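Local coordinates for protein levoglucosan dehydrogenase (Pseudarthrobacter phenanthrenivorans, PDB 6A3F) that catalyses the NAD(+)-dependent oxidation of levoglucosan (1,6-anhydro-beta-D-glucose) to 3-dehydrolevoglucosan, with high specificity for this substrate, at residues L24-I29 with I94-I99; K59-A64 with R74-E79; I145-A150 with S377-D382; F197-A202 with P261-D266. All blocks are in the same frame, centred on the assembly; numbering follows the deposited sequence.

Overall arrangement
Contacts 1 and 2 share the parallel sheet of the N-terminal nucleotide-binding domain. Their centres are about 11 Å apart, and neighbouring strands 23-30 and 55-62 join them, with Leu28 O 2.9 Å from Ala62 N in a probable hydrogen bond. Contact 3 lies at one edge of that sheet, strand 147-149, its centre about 15 Å from that of contact 1. Contact 4 belongs to the substrate-binding domain, and its centre is 26 to 30 Å from the other three. Residues that bind NADH lie in or beside the contacts: Glu63 in contact 2, Ala150 in contact 3, Trp195 and Arg196 just before contact 4; in contact 1, Ile29 and Ile99 pack near Thr101 and His106.

Contact 1 (L24-I29 with I94-I99); sequences LNVGLI and IHVVDI
The ring of His95 turns its ND1 to the backbone of Asn25, taking the N-H of Asn25 N at 2.9 Å in a nearly straight bond (178°) that lies in the ring plane. A histidine suits this place because it can offer a bare ring nitrogen to a backbone amide. With its CG beside its own backbone N (chi1 -52°), the ring stands next to the strand while His95 N and Val96 N both bind Asn25 O. The Leu24 side chain crosses that of His95 at about a right angle, its CD2 3.6 Å from His95 CB. The Asn25 amide plane is 26° from the ring plane, and ND2, near His95 CE1, is hydrogen-bonded to Asp93 O. This is the entry to a parallel strand pair in the Rossmann fold, strands 23-30 and 96-100, continued by Gly27 N to Val96 O and Asp98 N to Gly27 O, each 2.8 Å. Lacking a side chain, Gly27 lets Ile94 CG2 approach its N. On the face of Val26 and Val96, Leu28 has CG anti to its backbone N (chi1 174°), and its CD1 comes against the Asp98 carboxylate, 3.5 Å from Asp98 CG; Asp98 OD2 is hydrogen-bonded to Tyr42 OH and His38 ND1. On the other face Ile29 CD1 reaches Val97 CG1 at 3.8 Å.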
loop_
_atom_site.group_PDB
_atom_site.type_symbol
_atom_site.label_atom_id
_atom_site.label_comp_id
_atom_site.label_asym_id
_atom_site.label_seq_id
_atom_site.Cartn_x
_atom_site.Cartn_y
_atom_site.Cartn_z
ATOM N N LEU B 24 18.504 32.030 -24.359
ATOM C CA LEU B 24 18.265 31.117 -25.482
ATOM C C LEU B 24 16.768 31.154 -25.832
ATOM O O LEU B 24 15.889 30.873 -24.990
ATOM C CB LEU B 24 18.729 29.701 -25.133
ATOM C CG LEU B 24 20.241 29.467 -25.097
ATOM C CD1 LEU B 24 20.539 28.145 -24.463
ATOM C CD2 LEU B 24 20.875 29.516 -26.482
ATOM N N ASN B 25 16.494 31.548 -27.079
ATOM C CA ASN B 25 15.159 31.801 -27.549
ATOM C C ASN B 25 14.581 30.470 -28.038
ATOM O O ASN B 25 15.114 29.826 -28.939
ATOM C CB ASN B 25 15.131 32.885 -28.637
ATOM C CG ASN B 25 15.461 34.270 -28.123
ATOM O OD1 ASN B 25 15.014 34.675 -27.058
ATOM N ND2 ASN B 25 16.199 35.037 -28.906
ATOM N N VAL B 26 13.467 30.098 -27.425
ATOM C CA VAL B 26 12.758 28.856 -27.732
ATOM C C VAL B 26 11.578 29.150 -28.643
ATOM O O VAL B 26 10.755 30.030 -28.331
ATOM C CB VAL B 26 12.238 28.164 -26.451
ATOM C CG1 VAL B 26 11.443 26.911 -26.776
ATOM C CG2 VAL B 26 13.372 27.866 -25.489
ATOM N N GLY B 27 11.492 28.345 -29.697
ATOM C CA GLY B 27 10.293 28.197 -30.481
ATOM C C GLY B 27 9.597 26.875 -30.191
ATOM O O GLY B 27 10.174 25.831 -30.434
ATOM N N LEU B 28 8.392 26.934 -29.645
ATOM C CA LEU B 28 7.548 25.750 -29.397
ATOM C C LEU B 28 6.582 25.572 -30.569
ATOM O O LEU B 28 5.860 26.486 -30.923
ATOM C CB LEU B 28 6.792 25.994 -28.084
ATOM C CG LEU B 28 5.732 24.977 -27.678
ATOM C CD1 LEU B 28 6.355 23.613 -27.477
ATOM C CD2 LEU B 28 5.019 25.401 -26.411
ATOM N N ILE B 29 6.581 24.393 -31.154
ATOM C CA ILE B 29 5.674 24.077 -32.258
ATOM C C ILE B 29 4.648 23.080 -31.731
ATOM O O ILE B 29 5.025 21.939 -31.390
ATOM C CB ILE B 29 6.469 23.517 -33.459
ATOM C CG1 ILE B 29 7.542 24.514 -33.906
ATOM C CG2 ILE B 29 5.536 23.109 -34.593
ATOM C CD1 ILE B 29 8.517 23.957 -34.922
ATOM N N ILE B 94 16.223 32.366 -33.317
ATOM C CA ILE B 94 15.723 31.239 -32.517
ATOM C C ILE B 94 16.860 30.239 -32.320
ATOM O O ILE B 94 17.497 29.825 -33.294
ATOM C CB ILE B 94 14.498 30.617 -33.184
ATOM C CG1 ILE B 94 13.389 31.660 -33.340
ATOM C CG2 ILE B 94 14.041 29.353 -32.453
ATOM C CD1 ILE B 94 12.797 32.158 -32.063
ATOM N N HIS B 95 17.126 29.877 -31.062
ATOM C CA HIS B 95 18.234 28.993 -30.733
ATOM C C HIS B 95 17.763 27.547 -30.558
ATOM O O HIS B 95 18.504 26.641 -30.870
ATOM C CB HIS B 95 18.973 29.507 -29.510
ATOM C CG HIS B 95 19.373 30.933 -29.645
ATOM N ND1 HIS B 95 18.689 31.946 -29.005
ATOM C CD2 HIS B 95 20.333 31.519 -30.405
ATOM C CE1 HIS B 95 19.243 33.098 -29.325
ATOM N NE2 HIS B 95 20.241 32.857 -30.191
ATOM N N VAL B 96 16.528 27.372 -30.094
ATOM C CA VAL B 96 15.999 26.068 -29.677
ATOM C C VAL B 96 14.623 25.852 -30.304
ATOM O O VAL B 96 13.739 26.697 -30.174
ATOM C CB VAL B 96 15.903 25.977 -28.140
ATOM C CG1 VAL B 96 15.263 24.671 -27.718
ATOM C CG2 VAL B 96 17.268 26.134 -27.464
ATOM N N VAL B 97 14.435 24.690 -30.908
ATOM C CA VAL B 97 13.139 24.287 -31.391
ATOM C C VAL B 97 12.601 23.113 -30.556
ATOM O O VAL B 97 13.286 22.095 -30.405
ATOM C CB VAL B 97 13.233 23.910 -32.872
ATOM C CG1 VAL B 97 11.926 23.392 -33.422
ATOM C CG2 VAL B 97 13.733 25.107 -33.663
ATOM N N ASP B 98 11.416 23.350 -30.006
ATOM C CA ASP B 98 10.646 22.365 -29.227
ATOM C C ASP B 98 9.528 21.828 -30.118
ATOM O O ASP B 98 8.566 22.539 -30.405
ATOM C CB ASP B 98 10.058 22.993 -27.955
ATOM C CG ASP B 98 9.416 21.983 -27.006
ATOM O OD1 ASP B 98 8.955 20.925 -27.495
ATOM O OD2 ASP B 98 9.371 22.259 -25.766
ATOM N N ILE B 99 9.677 20.561 -30.524
ATOM C CA ILE B 99 8.736 19.907 -31.417
ATOM C C ILE B 99 7.761 19.065 -30.580
ATOM O O ILE B 99 8.112 17.968 -30.082
ATOM C CB ILE B 99 9.438 19.042 -32.477
ATOM C CG1 ILE B 99 10.590 19.749 -33.191
ATOM C CG2 ILE B 99 8.383 18.525 -33.462
ATOM C CD1 ILE B 99 11.320 18.859 -34.138
#

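Contact 2 (K59-A64 with R74-E79); sequences KVIAEA and RRFGFE
Lys59 NZ meets Glu79 OE1 at 3.1 Å in a salt bridge, approaching from above the carboxylate plane, 46° out of it. The two chains lie side by side and point the same way. Lys59 starts away from its partner but bends at chi2 (57°), which brings its end back alongside the extended glutamate. Long, flexible side chains suit this margin, where Glu79 is exposed and Lys59 partly so. Deeper in, the contact becomes apolar. Ile61 CB sits over one face of the Phe78 ring, 4.1 Å from its centroid, as a CH-pi contact, and Ile61 CG2 rests 3.9 Å from Phe78 CB. The other branch ends in Ile61 CD1, which meets the edge of the Phe76 ring at 3.7 Å from CD2. One branched isoleucine thus serves two aromatic partners.

The segments belong to a beta-alpha-beta unit of the Rossmann fold: strand 55-62, helix 66-76 and strand 80-82. Phe76 closes the helix and Gly77 breaks it with positive phi (73°), a backbone shape easily adopted by glycine, so that the chain turns back and Phe78 comes against the strand. Phe78 CD2 also lies 3.4 Å from Val60 O. Beyond the strand, Glu63 binds NADH, and its side chain packs on Ala69 and Ala72 of the helix. Phe76 also packs against Met47 of the second subunit.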
loop_
_atom_site.group_PDB
_atom_site.type_symbol
_atom_site.label_atom_id
_atom_site.label_comp_id
_atom_site.label_asym_id
_atom_site.label_seq_id
_atom_site.Cartn_x
_atom_site.Cartn_y
_atom_site.Cartn_z
ATOM N N LYS B 59 10.062 32.516 -26.863
ATOM C CA LYS B 59 10.176 33.562 -27.874
ATOM C C LYS B 59 8.981 33.493 -28.823
ATOM O O LYS B 59 8.304 34.520 -29.067
ATOM C CB LYS B 59 11.499 33.445 -28.634
ATOM C CG LYS B 59 11.788 34.624 -29.565
ATOM C CD LYS B 59 11.785 35.966 -28.853
ATOM C CE LYS B 59 12.507 37.022 -29.659
ATOM N NZ LYS B 59 12.848 38.208 -28.838
ATOM N N VAL B 60 8.715 32.307 -29.351
ATOM C CA VAL B 60 7.666 32.156 -30.359
ATOM C C VAL B 60 6.999 30.785 -30.222
ATOM O O VAL B 60 7.668 29.821 -29.943
ATOM C CB VAL B 60 8.260 32.346 -31.768
ATOM C CG1 VAL B 60 9.237 31.252 -32.146
ATOM C CG2 VAL B 60 7.176 32.461 -32.811
ATOM N N ILE B 61 5.690 30.742 -30.460
ATOM C CA ILE B 61 4.903 29.505 -30.502
ATOM C C ILE B 61 4.168 29.427 -31.847
ATOM O O ILE B 61 3.641 30.418 -32.323
ATOM C CB ILE B 61 3.940 29.425 -29.296
ATOM C CG1 ILE B 61 3.232 28.079 -29.183
ATOM C CG2 ILE B 61 2.960 30.588 -29.280
ATOM C CD1 ILE B 61 2.558 27.885 -27.854
ATOM N N ALA B 62 4.186 28.237 -32.434
ATOM C CA ALA B 62 3.440 27.942 -33.671
ATOM C C ALA B 62 2.240 27.065 -33.352
ATOM O O ALA B 62 2.396 26.054 -32.650
ATOM C CB ALA B 62 4.349 27.228 -34.629
ATOM N N GLU B 63 1.074 27.427 -33.878
ATOM C CA GLU B 63 -0.079 26.549 -33.895
ATOM C C GLU B 63 -0.674 26.539 -35.319
ATOM O O GLU B 63 -0.142 27.178 -36.226
ATOM C CB GLU B 63 -1.137 26.976 -32.878
ATOM C CG GLU B 63 -0.623 27.111 -31.460
ATOM C CD GLU B 63 -0.256 25.818 -30.751
ATOM O OE1 GLU B 63 -0.672 24.751 -31.199
ATOM O OE2 GLU B 63 0.493 25.899 -29.742
ATOM N N ALA B 64 -1.765 25.806 -35.473
ATOM C CA ALA B 64 -2.304 25.409 -36.774
ATOM C C ALA B 64 -2.839 26.645 -37.522
ATOM O O ALA B 64 -2.824 26.671 -38.729
ATOM C CB ALA B 64 -3.376 24.360 -36.579
ATOM N N ARG B 74 -0.551 34.078 -25.650
ATOM C CA ARG B 74 -1.100 34.768 -24.509
ATOM C C ARG B 74 -1.148 33.802 -23.305
ATOM O O ARG B 74 -0.732 34.139 -22.208
ATOM C CB ARG B 74 -2.496 35.297 -24.848
ATOM C CG ARG B 74 -2.486 36.645 -25.556
ATOM C CD ARG B 74 -3.861 37.297 -25.594
ATOM N NE ARG B 74 -4.802 36.579 -26.459
ATOM C CZ ARG B 74 -4.841 36.670 -27.795
ATOM N NH1 ARG B 74 -4.089 37.555 -28.432
ATOM N NH2 ARG B 74 -5.614 35.851 -28.494
ATOM N N ARG B 75 -1.644 32.601 -23.534
ATOM C CA ARG B 75 -1.871 31.649 -22.433
ATOM C C ARG B 75 -0.539 31.180 -21.835
ATOM O O ARG B 75 -0.399 31.078 -20.614
ATOM C CB ARG B 75 -2.612 30.421 -22.942
ATOM C CG ARG B 75 -2.893 29.392 -21.857
ATOM C CD ARG B 75 -3.649 28.190 -22.402
ATOM N NE ARG B 75 -3.713 27.135 -21.408
ATOM C CZ ARG B 75 -4.660 26.211 -21.334
ATOM N NH1 ARG B 75 -5.494 26.025 -22.349
ATOM N NH2 ARG B 75 -4.743 25.460 -20.250
ATOM N N PHE B 76 0.416 30.896 -22.706
ATOM C CA PHE B 76 1.683 30.278 -22.346
ATOM C C PHE B 76 2.783 31.334 -22.160
ATOM O O PHE B 76 3.850 30.980 -21.746
ATOM C CB PHE B 76 2.071 29.192 -23.357
ATOM C CG PHE B 76 1.089 28.048 -23.448
ATOM C CD1 PHE B 76 0.507 27.514 -22.309
ATOM C CD2 PHE B 76 0.773 27.473 -24.667
ATOM C CE1 PHE B 76 -0.424 26.483 -22.386
ATOM C CE2 PHE B 76 -0.127 26.418 -24.749
ATOM C CZ PHE B 76 -0.739 25.935 -23.617
ATOM N N GLY B 77 2.520 32.632 -22.393
ATOM C CA GLY B 77 3.534 33.660 -22.134
ATOM C C GLY B 77 4.668 33.685 -23.146
ATOM O O GLY B 77 5.821 33.943 -22.763
ATOM N N PHE B 78 4.357 33.426 -24.420
ATOM C CA PHE B 78 5.291 33.614 -25.527
ATOM C C PHE B 78 5.128 35.010 -26.133
ATOM O O PHE B 78 4.013 35.525 -26.223
ATOM C CB PHE B 78 5.057 32.565 -26.611
ATOM C CG PHE B 78 5.628 31.231 -26.237
ATOM C CD1 PHE B 78 5.004 30.446 -25.279
ATOM C CD2 PHE B 78 6.786 30.780 -26.824
ATOM C CE1 PHE B 78 5.511 29.205 -24.956
ATOM C CE2 PHE B 78 7.306 29.550 -26.474
ATOM C CZ PHE B 78 6.662 28.770 -25.540
ATOM N N GLU B 79 6.270 35.585 -26.497
ATOM C CA GLU B 79 6.342 36.935 -27.017
ATOM C C GLU B 79 5.618 37.013 -28.371
ATOM O O GLU B 79 4.889 37.964 -28.604
ATOM C CB GLU B 79 7.811 37.350 -27.145
ATOM C CG GLU B 79 7.977 38.685 -27.862
ATOM C CD GLU B 79 9.382 39.262 -27.879
ATOM O OE1 GLU B 79 10.259 38.731 -27.152
ATOM O OE2 GLU B 79 9.587 40.263 -28.600
#

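Contact 3 (I145-A150 with S377-D382); sequences IVHMVA and SPSFAD
Two hydrogen bonds join His147 and Val149 to the first residue of helix 380-399 and to the chain leading into it. Phe380 N donates to His147 ND1 at 3.0 Å with an angle of 154°, the donor lying in the imidazole plane, so ND1 acts as an acceptor. The histidine reaches it because its CG stands between the backbone N and the carbonyl carbon (chi1 44°). Val149 N donates to Pro378 O, also at 3.0 Å, from a position tilted off the carbonyl plane. A second set of polar bonds shapes the helix start itself. Ser379 is the N-cap: its OG accepts from Ala381 N at 2.9 Å, while Ser379 N donates a hydrogen bond to Asp382 OD2 at 2.7 Å, completing a capping box. Serine and aspartate suit these positions: the hydroxyl reaches an amide of the first turn, and the aspartate reaches back to the amide of the N-cap residue. Asp382 OD1 is held in a salt bridge by Arg219.

Strand 147-149 is an edge strand of the parallel Rossmann sheet. The backbone of Met148 is hydrogen-bonded to strand 119-122 (Ile120 and Cys122), and the amide of Val149 is taken up by the returning chain. Ala150, just beyond, binds NADH.

The aromatic interactions centre on Phe380. His147 CB lies over one face of its ring, 3.9 Å from the centroid, and the imidazole edge is turned to the face of the same ring in an offset edge-to-face pair, with planes at 60°. Met148 O lies at the edge of the Phe380 ring, 3.7 Å from CE1. Pro378, which follows a cis peptide bond, packs its CB on Val149 CG1 at 4.0 Å.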
loop_
_atom_site.group_PDB
_atom_site.type_symbol
_atom_site.label_atom_id
_atom_site.label_comp_id
_atom_site.label_asym_id
_atom_site.label_seq_id
_atom_site.Cartn_x
_atom_site.Cartn_y
_atom_site.Cartn_z
ATOM N N ILE B 145 24.993 20.335 -32.490
ATOM C CA ILE B 145 23.746 20.773 -31.860
ATOM C C ILE B 145 23.333 19.732 -30.824
ATOM O O ILE B 145 23.741 18.565 -30.903
ATOM C CB ILE B 145 22.641 20.981 -32.907
ATOM C CG1 ILE B 145 22.311 19.682 -33.651
ATOM C CG2 ILE B 145 23.027 22.099 -33.850
ATOM C CD1 ILE B 145 21.301 19.820 -34.763
ATOM N N VAL B 146 22.543 20.179 -29.862
ATOM C CA VAL B 146 22.038 19.301 -28.842
ATOM C C VAL B 146 20.680 18.808 -29.323
ATOM O O VAL B 146 19.823 19.632 -29.739
ATOM C CB VAL B 146 21.915 20.032 -27.496
ATOM C CG1 VAL B 146 21.268 19.115 -26.451
ATOM C CG2 VAL B 146 23.273 20.532 -27.028
ATOM N N HIS B 147 20.507 17.508 -29.314
ATOM C CA HIS B 147 19.247 16.909 -29.703
ATOM C C HIS B 147 18.750 15.985 -28.584
ATOM O O HIS B 147 19.520 15.151 -28.064
ATOM C CB HIS B 147 19.383 16.143 -31.034
ATOM C CG HIS B 147 20.599 15.295 -31.155
ATOM N ND1 HIS B 147 20.572 13.953 -30.920
ATOM C CD2 HIS B 147 21.864 15.603 -31.526
ATOM C CE1 HIS B 147 21.775 13.458 -31.122
ATOM N NE2 HIS B 147 22.585 14.458 -31.512
ATOM N N MET B 148 17.451 16.082 -28.297
ATOM C CA MET B 148 16.867 15.341 -27.151
ATOM C C MET B 148 15.475 14.833 -27.513
ATOM O O MET B 148 14.678 15.543 -28.139
ATOM C CB MET B 148 16.786 16.260 -25.930
ATOM C CG MET B 148 16.623 15.536 -24.601
ATOM S SD MET B 148 16.583 16.675 -23.226
ATOM C CE MET B 148 16.711 15.522 -21.848
ATOM N N VAL B 149 15.174 13.595 -27.110
ATOM C CA VAL B 149 13.798 13.068 -27.246
ATOM C C VAL B 149 13.150 13.042 -25.842
ATOM O O VAL B 149 13.841 12.756 -24.866
ATOM C CB VAL B 149 13.758 11.699 -27.954
ATOM C CG1 VAL B 149 14.529 10.619 -27.238
ATOM C CG2 VAL B 149 12.339 11.262 -28.238
ATOM N N ALA B 150 11.869 13.371 -25.758
ATOM C CA ALA B 150 11.194 13.727 -24.466
ATOM C C ALA B 150 10.716 12.471 -23.726
ATOM O O ALA B 150 9.482 12.353 -23.490
ATOM C CB ALA B 150 10.018 14.640 -24.740
ATOM N N SER B 377 21.335 12.866 -22.788
ATOM C CA SER B 377 20.673 11.585 -22.897
ATOM C C SER B 377 19.260 11.683 -22.307
ATOM O O SER B 377 19.106 12.320 -21.242
ATOM C CB SER B 377 21.484 10.546 -22.156
ATOM O OG SER B 377 20.978 9.264 -22.438
ATOM N N PRO B 378 18.229 11.122 -22.951
ATOM C CA PRO B 378 18.266 10.482 -24.283
ATOM C C PRO B 378 18.254 11.449 -25.479
ATOM O O PRO B 378 17.468 12.424 -25.525
ATOM C CB PRO B 378 17.006 9.619 -24.270
ATOM C CG PRO B 378 16.014 10.470 -23.458
ATOM C CD PRO B 378 16.849 11.279 -22.491
ATOM N N SER B 379 19.118 11.131 -26.448
ATOM C CA SER B 379 19.268 11.920 -27.672
ATOM C C SER B 379 18.432 11.313 -28.803
ATOM O O SER B 379 17.689 10.349 -28.644
ATOM C CB SER B 379 20.722 11.999 -28.066
ATOM O OG SER B 379 21.118 10.778 -28.692
ATOM N N PHE B 380 18.577 11.868 -30.004
ATOM C CA PHE B 380 18.001 11.242 -31.181
ATOM C C PHE B 380 18.617 9.856 -31.444
ATOM O O PHE B 380 17.938 9.031 -32.038
ATOM C CB PHE B 380 18.166 12.129 -32.422
ATOM C CG PHE B 380 17.177 13.263 -32.576
ATOM C CD1 PHE B 380 16.482 13.774 -31.480
ATOM C CD2 PHE B 380 17.043 13.904 -33.803
ATOM C CE1 PHE B 380 15.648 14.858 -31.614
ATOM C CE2 PHE B 380 16.206 14.996 -33.941
ATOM C CZ PHE B 380 15.502 15.464 -32.848
ATOM N N ALA B 381 19.847 9.584 -31.001
ATOM C CA ALA B 381 20.394 8.238 -31.073
ATOM C C ALA B 381 19.493 7.283 -30.291
ATOM O O ALA B 381 19.165 6.225 -30.772
ATOM C CB ALA B 381 21.802 8.166 -30.541
ATOM N N ASP B 382 19.138 7.698 -29.054
ATOM C CA ASP B 382 18.264 6.890 -28.188
ATOM C C ASP B 382 16.867 6.762 -28.818
ATOM O O ASP B 382 16.240 5.690 -28.741
ATOM C CB ASP B 382 18.221 7.510 -26.777
ATOM C CG ASP B 382 19.598 7.569 -26.121
ATOM O OD1 ASP B 382 20.069 6.517 -25.573
ATOM O OD2 ASP B 382 20.245 8.663 -26.195
#

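Contact 4 (F197-A202 with P261-D266); sequences FQKSIA and PVDVDD
Asp263 turns its CG between its own backbone N and carbonyl carbon (chi1 56°), and this sends the carboxylate across to Lys199, whose backbone N-H bonds to Asp263 OD1 at 2.8 Å with an angle of 164°. Phe197, with its CG beside the backbone N (chi1 -63°), swings its ring instead along Val262. The contact lies in the C-terminal alpha/beta domain of this Gfo/Idh/MocA enzyme, where the loop between strands 256-261 and 267-274 packs against the short, weakly bonded helix that comes a little after the NADH-binding residues Trp195 and Arg196.

Aspartate suits its place because one oxygen takes the Lys199 amide directly and the other reaches the Ser200 amide through a water. OD1 takes Lys199 N from the syn side, tilted out of the carboxylate plane. The aliphatic part of Lys199 is pressed against this group, with CB 3.5 Å from Asp263 OD1, while the amine end leads away into an exposed position. Gln198 O accepts from both Ile201 N and Ala202 N, binding up the turn.

The apolar side of the contact is formed by beta-branched valines, whose two methyls reach different neighbours. Val264 places CG1 3.8 Å from Lys199 CB and CG2 3.8 Å from Phe197 CA. Val262 CG1 lies at the edge of the Phe197 ring, 4.0 Å from CD1; this buried ring also has a cation-pi partner in Arg239. Asp266 OD1 lies at the ring edge near Phe197 CE1, while OD2 is hydrogen-bonded to Trp235 N and Ile236 N. A water bridges Asp263 and Ser200, donating to Asp263 OD2 at 2.6 Å and accepting from Ser200 N at 3.1 Å.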
loop_
_atom_site.group_PDB
_atom_site.type_symbol
_atom_site.label_atom_id
_atom_site.label_comp_id
_atom_site.label_asym_id
_atom_site.label_seq_id
_atom_site.Cartn_x
_atom_site.Cartn_y
_atom_site.Cartn_z
ATOM N N PHE B 197 -5.213 6.677 -32.830
ATOM C CA PHE B 197 -5.710 5.379 -33.227
ATOM C C PHE B 197 -5.507 5.147 -34.728
ATOM O O PHE B 197 -6.074 4.187 -35.251
ATOM C CB PHE B 197 -7.172 5.208 -32.810
ATOM C CG PHE B 197 -7.357 5.256 -31.317
ATOM C CD1 PHE B 197 -7.048 4.156 -30.532
ATOM C CD2 PHE B 197 -7.745 6.426 -30.685
ATOM C CE1 PHE B 197 -7.154 4.210 -29.155
ATOM C CE2 PHE B 197 -7.807 6.498 -29.301
ATOM C CZ PHE B 197 -7.519 5.390 -28.535
ATOM N N GLN B 198 -4.637 5.918 -35.371
ATOM C CA GLN B 198 -4.536 5.843 -36.847
ATOM C C GLN B 198 -3.095 5.555 -37.233
ATOM O O GLN B 198 -2.260 6.413 -37.084
ATOM C CB GLN B 198 -5.007 7.163 -37.462
ATOM C CG GLN B 198 -6.465 7.450 -37.181
ATOM C CD GLN B 198 -7.028 8.532 -38.061
ATOM O OE1 GLN B 198 -6.846 9.731 -37.813
ATOM N NE2 GLN B 198 -7.772 8.107 -39.066
ATOM N N LYS B 199 -2.824 4.366 -37.780
ATOM C CA LYS B 199 -1.472 3.954 -38.104
ATOM C C LYS B 199 -0.802 4.967 -39.039
ATOM O O LYS B 199 0.419 5.089 -39.020
ATOM C CB LYS B 199 -1.528 2.554 -38.729
ATOM C CG LYS B 199 -0.223 1.961 -39.232
ATOM C CD LYS B 199 -0.479 0.550 -39.772
ATOM C CE LYS B 199 0.774 -0.269 -39.918
ATOM N NZ LYS B 199 1.675 0.324 -40.934
ATOM N N SER B 200 -1.576 5.620 -39.902
ATOM C CA SER B 200 -1.017 6.540 -40.939
ATOM C C SER B 200 -0.487 7.843 -40.310
ATOM O O SER B 200 0.373 8.499 -40.903
ATOM C CB SER B 200 -2.040 6.817 -42.047
ATOM O OG SER B 200 -3.168 7.504 -41.536
ATOM N N ILE B 201 -0.915 8.178 -39.082
ATOM C CA ILE B 201 -0.426 9.387 -38.364
ATOM C C ILE B 201 0.509 8.972 -37.217
ATOM O O ILE B 201 1.653 9.413 -37.134
ATOM C CB ILE B 201 -1.633 10.207 -37.884
ATOM C CG1 ILE B 201 -2.590 10.484 -39.046
ATOM C CG2 ILE B 201 -1.189 11.505 -37.220
ATOM C CD1 ILE B 201 -1.935 11.273 -40.166
ATOM N N ALA B 202 0.026 8.092 -36.364
ATOM C CA ALA B 202 0.782 7.689 -35.144
ATOM C C ALA B 202 1.844 6.624 -35.450
ATOM O O ALA B 202 2.898 6.574 -34.800
ATOM C CB ALA B 202 -0.204 7.190 -34.114
ATOM N N PRO B 261 -12.169 2.342 -38.440
ATOM C CA PRO B 261 -11.461 1.239 -37.822
ATOM C C PRO B 261 -10.220 1.754 -37.090
ATOM O O PRO B 261 -9.603 2.733 -37.456
ATOM C CB PRO B 261 -11.041 0.303 -38.984
ATOM C CG PRO B 261 -10.788 1.294 -40.115
ATOM C CD PRO B 261 -11.848 2.375 -39.895
ATOM N N VAL B 262 -9.867 1.018 -36.040
ATOM C CA VAL B 262 -8.612 1.242 -35.353
ATOM C C VAL B 262 -7.611 0.250 -35.939
ATOM O O VAL B 262 -7.778 -0.968 -35.736
ATOM C CB VAL B 262 -8.801 1.026 -33.835
ATOM C CG1 VAL B 262 -7.459 1.063 -33.111
ATOM C CG2 VAL B 262 -9.816 2.008 -33.233
ATOM N N ASP B 263 -6.551 0.737 -36.537
ATOM C CA ASP B 263 -5.615 -0.178 -37.198
ATOM C C ASP B 263 -4.298 -0.152 -36.479
ATOM O O ASP B 263 -3.235 -0.245 -37.121
ATOM C CB ASP B 263 -5.436 0.197 -38.663
ATOM C CG ASP B 263 -4.973 1.640 -38.848
ATOM O OD1 ASP B 263 -4.866 2.419 -37.854
ATOM O OD2 ASP B 263 -4.718 2.015 -40.006
ATOM N N VAL B 264 -4.363 0.066 -35.157
ATOM C CA VAL B 264 -3.170 0.008 -34.358
ATOM C C VAL B 264 -3.478 -0.874 -33.169
ATOM O O VAL B 264 -4.605 -1.201 -32.950
ATOM C CB VAL B 264 -2.692 1.387 -33.888
ATOM C CG1 VAL B 264 -2.222 2.217 -35.055
ATOM C CG2 VAL B 264 -3.751 2.098 -33.064
ATOM N N ASP B 265 -2.412 -1.175 -32.421
ATOM C CA ASP B 265 -2.480 -1.982 -31.243
ATOM C C ASP B 265 -3.026 -1.154 -30.055
ATOM O O ASP B 265 -2.601 -0.020 -29.888
ATOM C CB ASP B 265 -1.046 -2.472 -30.946
ATOM C CG ASP B 265 -0.062 -1.334 -30.712
ATOM O OD1 ASP B 265 0.301 -0.626 -31.662
ATOM O OD2 ASP B 265 0.395 -1.130 -29.550
ATOM N N ASP B 266 -3.937 -1.752 -29.289
ATOM C CA ASP B 266 -4.371 -1.263 -27.964
ATOM C C ASP B 266 -3.424 -1.770 -26.843
ATOM O O ASP B 266 -3.367 -1.182 -25.749
ATOM C CB ASP B 266 -5.773 -1.741 -27.624
ATOM C CG ASP B 266 -6.866 -0.981 -28.405
ATOM O OD1 ASP B 266 -6.686 0.219 -28.757
ATOM O OD2 ASP B 266 -7.896 -1.673 -28.637
HETATM O O HOH W 1 -4.350 4.514 -40.735
#